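Local coordinates for protein M32 carboxypeptidase (Chitinophagaceae bacterium, PDB 7A03) that probably removes residues one at a time from the C-terminal ends of peptides, as a metal-dependent carboxypeptidase of the M32 family, at residues 366-371 with 383-388; 388-391 with 397-400. All blocks are in the same frame, centred on the assembly; numbering follows the deposited sequence.

Interaction 1: 366-371 with 383-388; sequences YEIEKG and NKTWND
Glu369 OE1, one residue beyond the Ile368 that packs against Trp386 and Thr385, is gripped by two groups, the hydroxyl of Tyr157 and the backbone N of Gly417, while the other carboxylate oxygen binds Trp411 NE1. The unit is a pair of consecutive helices joined by a short connection in the mainly alpha-helical fold of this M32 carboxypeptidase: helix 358-374 and helix 382-394. It illustrates how two such helices can meet through a small apolar contact while their charged groups bond to other partners.

Only 114 Å² is buried between the two segments, and Ile368 supplies one whole side of the contact. CG1 is anti to the carbonyl carbon, beside the backbone N (chi1 -77°), and the near-extended second torsion, 170°, carries CD1 toward helix 382-394. There CD1 comes within 3.8 Å of Trp386 CE3, approaching the indole obliquely, and the two side chains cross at about a right angle. The methyl also lies 4.2 Å from Trp386 CA, so it sits between the CE3 side of the indole and the backbone CA. Thr385 contributes a looser touch, its CG2 methyl 4.4 Å from Ile368 CG1. Leu382 and Tyr389 add further contacts to Ile368, and Tyr390 stacks on the Trp386 ring.

Charge is paired along each helix rather than between them. On helix 382-394, Lys384 makes a weak bond to Asp388. On helix 358-374, Lys370 NZ, which also pairs with Asp174, donates to Glu367 OE1 at 2.9 Å, meeting that oxygen on its syn side and 22° out of the carboxylate plane.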
loop_
_atom_site.group_PDB
_atom_site.type_symbol
_atom_site.label_atom_id
_atom_site.label_comp_id
_atom_site.label_asym_id
_atom_site.label_seq_id
_atom_site.Cartn_x
_atom_site.Cartn_y
_atom_site.Cartn_z
ATOM N N TYR A 366 -9.705 -4.118 10.793
ATOM C CA TYR A 366 -9.310 -3.214 11.859
ATOM C C TYR A 366 -10.018 -3.591 13.154
ATOM O O TYR A 366 -9.373 -3.790 14.199
ATOM C CB TYR A 366 -9.570 -1.766 11.431
ATOM C CG TYR A 366 -9.515 -0.762 12.538
ATOM C CD1 TYR A 366 -8.304 -0.326 13.059
ATOM C CD2 TYR A 366 -10.688 -0.232 13.061
ATOM C CE1 TYR A 366 -8.270 0.585 14.083
ATOM C CE2 TYR A 366 -10.656 0.701 14.093
ATOM C CZ TYR A 366 -9.432 1.101 14.591
ATOM O OH TYR A 366 -9.357 2.022 15.605
ATOM N N GLU A 367 -11.338 -3.810 13.084
ATOM C CA GLU A 367 -12.047 -4.062 14.331
ATOM C C GLU A 367 -11.570 -5.366 14.937
ATOM O O GLU A 367 -11.300 -5.441 16.147
ATOM C CB GLU A 367 -13.567 -4.056 14.142
ATOM C CG GLU A 367 -14.131 -2.784 13.507
ATOM C CD GLU A 367 -14.004 -1.535 14.375
ATOM O OE1 GLU A 367 -13.786 -1.653 15.601
ATOM O OE2 GLU A 367 -14.134 -0.421 13.817
ATOM N N ILE A 368 -11.341 -6.367 14.085
ATOM C CA ILE A 368 -10.921 -7.660 14.594
ATOM C C ILE A 368 -9.545 -7.539 15.217
ATOM O O ILE A 368 -9.318 -7.996 16.347
ATOM C CB ILE A 368 -10.982 -8.718 13.480
ATOM C CG1 ILE A 368 -12.431 -9.139 13.250
ATOM C CG2 ILE A 368 -10.090 -9.915 13.815
ATOM C CD1 ILE A 368 -12.626 -9.974 12.026
ATOM N N GLU A 369 -8.624 -6.848 14.531
ATOM C CA GLU A 369 -7.290 -6.742 15.099
ATOM C C GLU A 369 -7.350 -6.005 16.415
ATOM O O GLU A 369 -6.718 -6.420 17.402
ATOM C CB GLU A 369 -6.323 -6.060 14.138
ATOM C CG GLU A 369 -5.859 -6.971 13.036
ATOM C CD GLU A 369 -4.864 -6.323 12.126
ATOM O OE1 GLU A 369 -4.379 -5.222 12.463
ATOM O OE2 GLU A 369 -4.571 -6.916 11.073
ATOM N N LYS A 370 -8.189 -4.968 16.476
ATOM C CA LYS A 370 -8.247 -4.159 17.680
ATOM C C LYS A 370 -8.744 -4.997 18.842
ATOM O O LYS A 370 -8.252 -4.854 19.967
ATOM C CB LYS A 370 -9.146 -2.945 17.435
ATOM C CG LYS A 370 -9.256 -1.994 18.618
ATOM C CD LYS A 370 -10.116 -0.776 18.279
ATOM C CE LYS A 370 -11.411 -1.183 17.599
ATOM N NZ LYS A 370 -12.408 -0.080 17.586
ATOM N N GLY A 371 -9.662 -5.931 18.563
ATOM C CA GLY A 371 -10.163 -6.800 19.608
ATOM C C GLY A 371 -9.203 -7.914 19.952
ATOM O O GLY A 371 -9.124 -8.325 21.114
ATOM N N ASN A 383 -13.369 -17.586 12.713
ATOM C CA ASN A 383 -14.064 -17.669 11.433
ATOM C C ASN A 383 -15.518 -17.229 11.566
ATOM O O ASN A 383 -16.038 -16.522 10.698
ATOM C CB ASN A 383 -13.959 -19.082 10.858
ATOM C CG ASN A 383 -14.503 -20.131 11.801
ATOM O OD1 ASN A 383 -14.357 -20.024 13.017
ATOM N ND2 ASN A 383 -15.143 -21.153 11.244
ATOM N N LYS A 384 -16.184 -17.614 12.659
ATOM C CA LYS A 384 -17.559 -17.171 12.870
ATOM C C LYS A 384 -17.633 -15.661 13.056
ATOM O O LYS A 384 -18.521 -15.001 12.501
ATOM C CB LYS A 384 -18.179 -17.897 14.067
ATOM C CG LYS A 384 -19.648 -17.555 14.280
ATOM C CD LYS A 384 -20.066 -17.629 15.735
ATOM C CE LYS A 384 -20.823 -16.378 16.162
ATOM N NZ LYS A 384 -22.257 -16.414 15.758
ATOM N N THR A 385 -16.706 -15.099 13.837
ATOM C CA THR A 385 -16.652 -13.652 14.027
ATOM C C THR A 385 -16.495 -12.938 12.690
ATOM O O THR A 385 -17.226 -11.981 12.381
ATOM C CB THR A 385 -15.466 -13.333 14.941
ATOM O OG1 THR A 385 -15.651 -13.999 16.201
ATOM C CG2 THR A 385 -15.338 -11.843 15.166
ATOM N N TRP A 386 -15.526 -13.394 11.898
ATOM C CA TRP A 386 -15.276 -12.849 10.571
ATOM C C TRP A 386 -16.538 -12.904 9.719
ATOM O O TRP A 386 -16.952 -11.897 9.132
ATOM C CB TRP A 386 -14.151 -13.664 9.930
ATOM C CG TRP A 386 -13.752 -13.244 8.559
ATOM C CD1 TRP A 386 -14.397 -13.520 7.386
ATOM C CD2 TRP A 386 -12.589 -12.489 8.205
ATOM N NE1 TRP A 386 -13.720 -12.972 6.331
ATOM C CE2 TRP A 386 -12.600 -12.338 6.803
ATOM C CE3 TRP A 386 -11.540 -11.922 8.942
ATOM C CZ2 TRP A 386 -11.609 -11.635 6.121
ATOM C CZ3 TRP A 386 -10.550 -11.228 8.265
ATOM C CH2 TRP A 386 -10.593 -11.092 6.864
ATOM N N ASN A 387 -17.164 -14.081 9.647
ATOM C CA ASN A 387 -18.337 -14.244 8.797
ATOM C C ASN A 387 -19.476 -13.340 9.243
ATOM O O ASN A 387 -20.188 -12.775 8.404
ATOM C CB ASN A 387 -18.777 -15.707 8.782
ATOM C CG ASN A 387 -17.701 -16.641 8.240
ATOM O OD1 ASN A 387 -16.663 -16.203 7.732
ATOM N ND2 ASN A 387 -17.948 -17.939 8.349
ATOM N N ASP A 388 -19.668 -13.189 10.564
ATOM C CA ASP A 388 -20.700 -12.289 11.070
ATOM C C ASP A 388 -20.423 -10.849 10.659
ATOM O O ASP A 388 -21.342 -10.129 10.246
ATOM C CB ASP A 388 -20.796 -12.400 12.591
ATOM C CG ASP A 388 -21.406 -13.709 13.046
ATOM O OD1 ASP A 388 -22.012 -14.423 12.211
ATOM O OD2 ASP A 388 -21.270 -14.027 14.247
#

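Interaction 2: 388-391 with 397-400; sequences DYYR and EVPN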
loop_
_atom_site.group_PDB
_atom_site.type_symbol
_atom_site.label_atom_id
_atom_site.label_comp_id
_atom_site.label_asym_id
_atom_site.label_seq_id
_atom_site.Cartn_x
_atom_site.Cartn_y
_atom_site.Cartn_z
ATOM N N ASP A 388 -19.668 -13.189 10.564
ATOM C CA ASP A 388 -20.700 -12.289 11.070
ATOM C C ASP A 388 -20.423 -10.849 10.659
ATOM O O ASP A 388 -21.342 -10.129 10.246
ATOM C CB ASP A 388 -20.796 -12.400 12.591
ATOM C CG ASP A 388 -21.406 -13.709 13.046
ATOM O OD1 ASP A 388 -22.012 -14.423 12.211
ATOM O OD2 ASP A 388 -21.270 -14.027 14.247
ATOM N N TYR A 389 -19.161 -10.415 10.768
ATOM C CA TYR A 389 -18.799 -9.066 10.332
ATOM C C TYR A 389 -19.111 -8.876 8.850
ATOM O O TYR A 389 -19.683 -7.853 8.436
ATOM C CB TYR A 389 -17.304 -8.828 10.595
ATOM C CG TYR A 389 -16.965 -8.168 11.925
ATOM C CD1 TYR A 389 -17.194 -6.815 12.130
ATOM C CD2 TYR A 389 -16.396 -8.897 12.961
ATOM C CE1 TYR A 389 -16.880 -6.209 13.339
ATOM C CE2 TYR A 389 -16.079 -8.299 14.177
ATOM C CZ TYR A 389 -16.326 -6.954 14.355
ATOM O OH TYR A 389 -16.011 -6.352 15.551
ATOM N N TYR A 390 -18.738 -9.860 8.032
ATOM C CA TYR A 390 -18.983 -9.746 6.600
ATOM C C TYR A 390 -20.473 -9.683 6.289
ATOM O O TYR A 390 -20.901 -8.905 5.427
ATOM C CB TYR A 390 -18.307 -10.888 5.846
ATOM C CG TYR A 390 -16.958 -10.475 5.317
ATOM C CD1 TYR A 390 -15.883 -10.303 6.173
ATOM C CD2 TYR A 390 -16.765 -10.226 3.960
ATOM C CE1 TYR A 390 -14.630 -9.910 5.694
ATOM C CE2 TYR A 390 -15.524 -9.825 3.469
ATOM C CZ TYR A 390 -14.453 -9.681 4.347
ATOM O OH TYR A 390 -13.207 -9.284 3.869
ATOM N N ARG A 391 -21.282 -10.486 6.977
ATOM C CA ARG A 391 -22.710 -10.435 6.703
ATOM C C ARG A 391 -23.307 -9.114 7.163
ATOM O O ARG A 391 -24.134 -8.520 6.460
ATOM C CB ARG A 391 -23.428 -11.601 7.373
ATOM C CG ARG A 391 -24.907 -11.626 7.072
ATOM C CD ARG A 391 -25.454 -13.004 7.279
ATOM N NE ARG A 391 -26.833 -13.119 6.830
ATOM C CZ ARG A 391 -27.554 -14.220 6.986
ATOM N NH1 ARG A 391 -27.008 -15.273 7.580
ATOM N NH2 ARG A 391 -28.804 -14.274 6.553
ATOM N N GLU A 397 -22.469 -13.714 2.409
ATOM C CA GLU A 397 -22.487 -14.916 3.246
ATOM C C GLU A 397 -21.277 -15.759 2.868
ATOM O O GLU A 397 -21.288 -16.457 1.848
ATOM C CB GLU A 397 -23.784 -15.709 3.075
ATOM C CG GLU A 397 -25.023 -14.993 3.577
ATOM C CD GLU A 397 -25.399 -13.820 2.697
ATOM O OE1 GLU A 397 -25.502 -14.009 1.464
ATOM O OE2 GLU A 397 -25.571 -12.707 3.243
ATOM N N VAL A 398 -20.239 -15.689 3.694
ATOM C CA VAL A 398 -18.985 -16.409 3.493
ATOM C C VAL A 398 -19.239 -17.909 3.363
ATOM O O VAL A 398 -19.792 -18.522 4.287
ATOM C CB VAL A 398 -17.993 -16.106 4.627
ATOM C CG1 VAL A 398 -16.762 -16.974 4.480
ATOM C CG2 VAL A 398 -17.607 -14.633 4.618
ATOM N N PRO A 399 -18.832 -18.541 2.246
ATOM C CA PRO A 399 -19.192 -19.946 2.007
ATOM C C PRO A 399 -18.191 -20.950 2.561
ATOM O O PRO A 399 -18.548 -22.103 2.819
ATOM C CB PRO A 399 -19.259 -20.020 0.477
ATOM C CG PRO A 399 -18.225 -19.024 0.026
ATOM C CD PRO A 399 -18.245 -17.909 1.050
ATOM N N ASN A 400 -16.938 -20.535 2.723
ATOM C CA ASN A 400 -15.905 -21.377 3.311
ATOM C C ASN A 400 -14.784 -20.469 3.799
ATOM O O ASN A 400 -14.786 -19.260 3.554
ATOM C CB ASN A 400 -15.391 -22.418 2.312
ATOM C CG ASN A 400 -14.985 -21.802 0.991
ATOM O OD1 ASN A 400 -13.977 -21.102 0.904
ATOM N ND2 ASN A 400 -15.774 -22.060 -0.048
#
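Tyr390 and Val398 form the closely packed inner part of this contact, and Arg391 and Glu397 its loose outer part. Together they show in miniature how a chain leaving a helix can turn back along the end of that helix. Helix 382-394 ends, the chain reverses, and 397-400, which has no regular secondary structure, returns alongside; the CA atoms of Arg391 and Glu397 are 5.7 Å apart.

On the inner side Val398 offers its CG2 methyl, 4.0 Å from Tyr390 CB, so the valine lies beside the base of the tyrosine and approaches its ring obliquely. With CG1 anti to the backbone N (chi1 174°), Val398 keeps CG2 beside that N, turned to the helix. The tyrosine is buried and held at its far end, where its hydroxyl bonds to His361 ND1 and Arg365 NH1. Val398 also touches Leu348.

The outer pair is exposed, and both residues touch a crystal neighbour. Arg391 runs extended from CG to NE, whereas Glu397 is bent at chi2 (71°), which brings OE2 alongside the CG-to-NE part of the arginine. Glu397 OE2 lies 3.8 Å from Arg391 NE, a long salt bridge of charges alone, because the oxygen sits well out of the guanidinium plane and no N-H points at it. The two flat groups are 70° apart, and Glu397 CG lies 4.1 Å above one guanidinium face, offset toward its rim. The whole is a loop that doubles back beside the end of helix 382-394 in the mainly helical M32 fold.

In the fold
From the N terminus, helix 358-374 comes first, then a short connection, helix 382-394 and the loop leading away from it. Interaction 1 closes the 11 residues between the two helices; interaction 2 then closes the five residues that follow Arg391. The closures are consecutive, neither nested nor crossing, and the ranges share Asp388, which takes part in neither contact. Their centres are 11 Å apart, and helix 382-394 serves both, lying between the preceding helix and the returning loop. Direct packing joins them as well: Ile368 CG1 lies 3.9 Å from Tyr389 CE2. Helix, helix and loop are thereby tied in sequence on one side of the chain's centre.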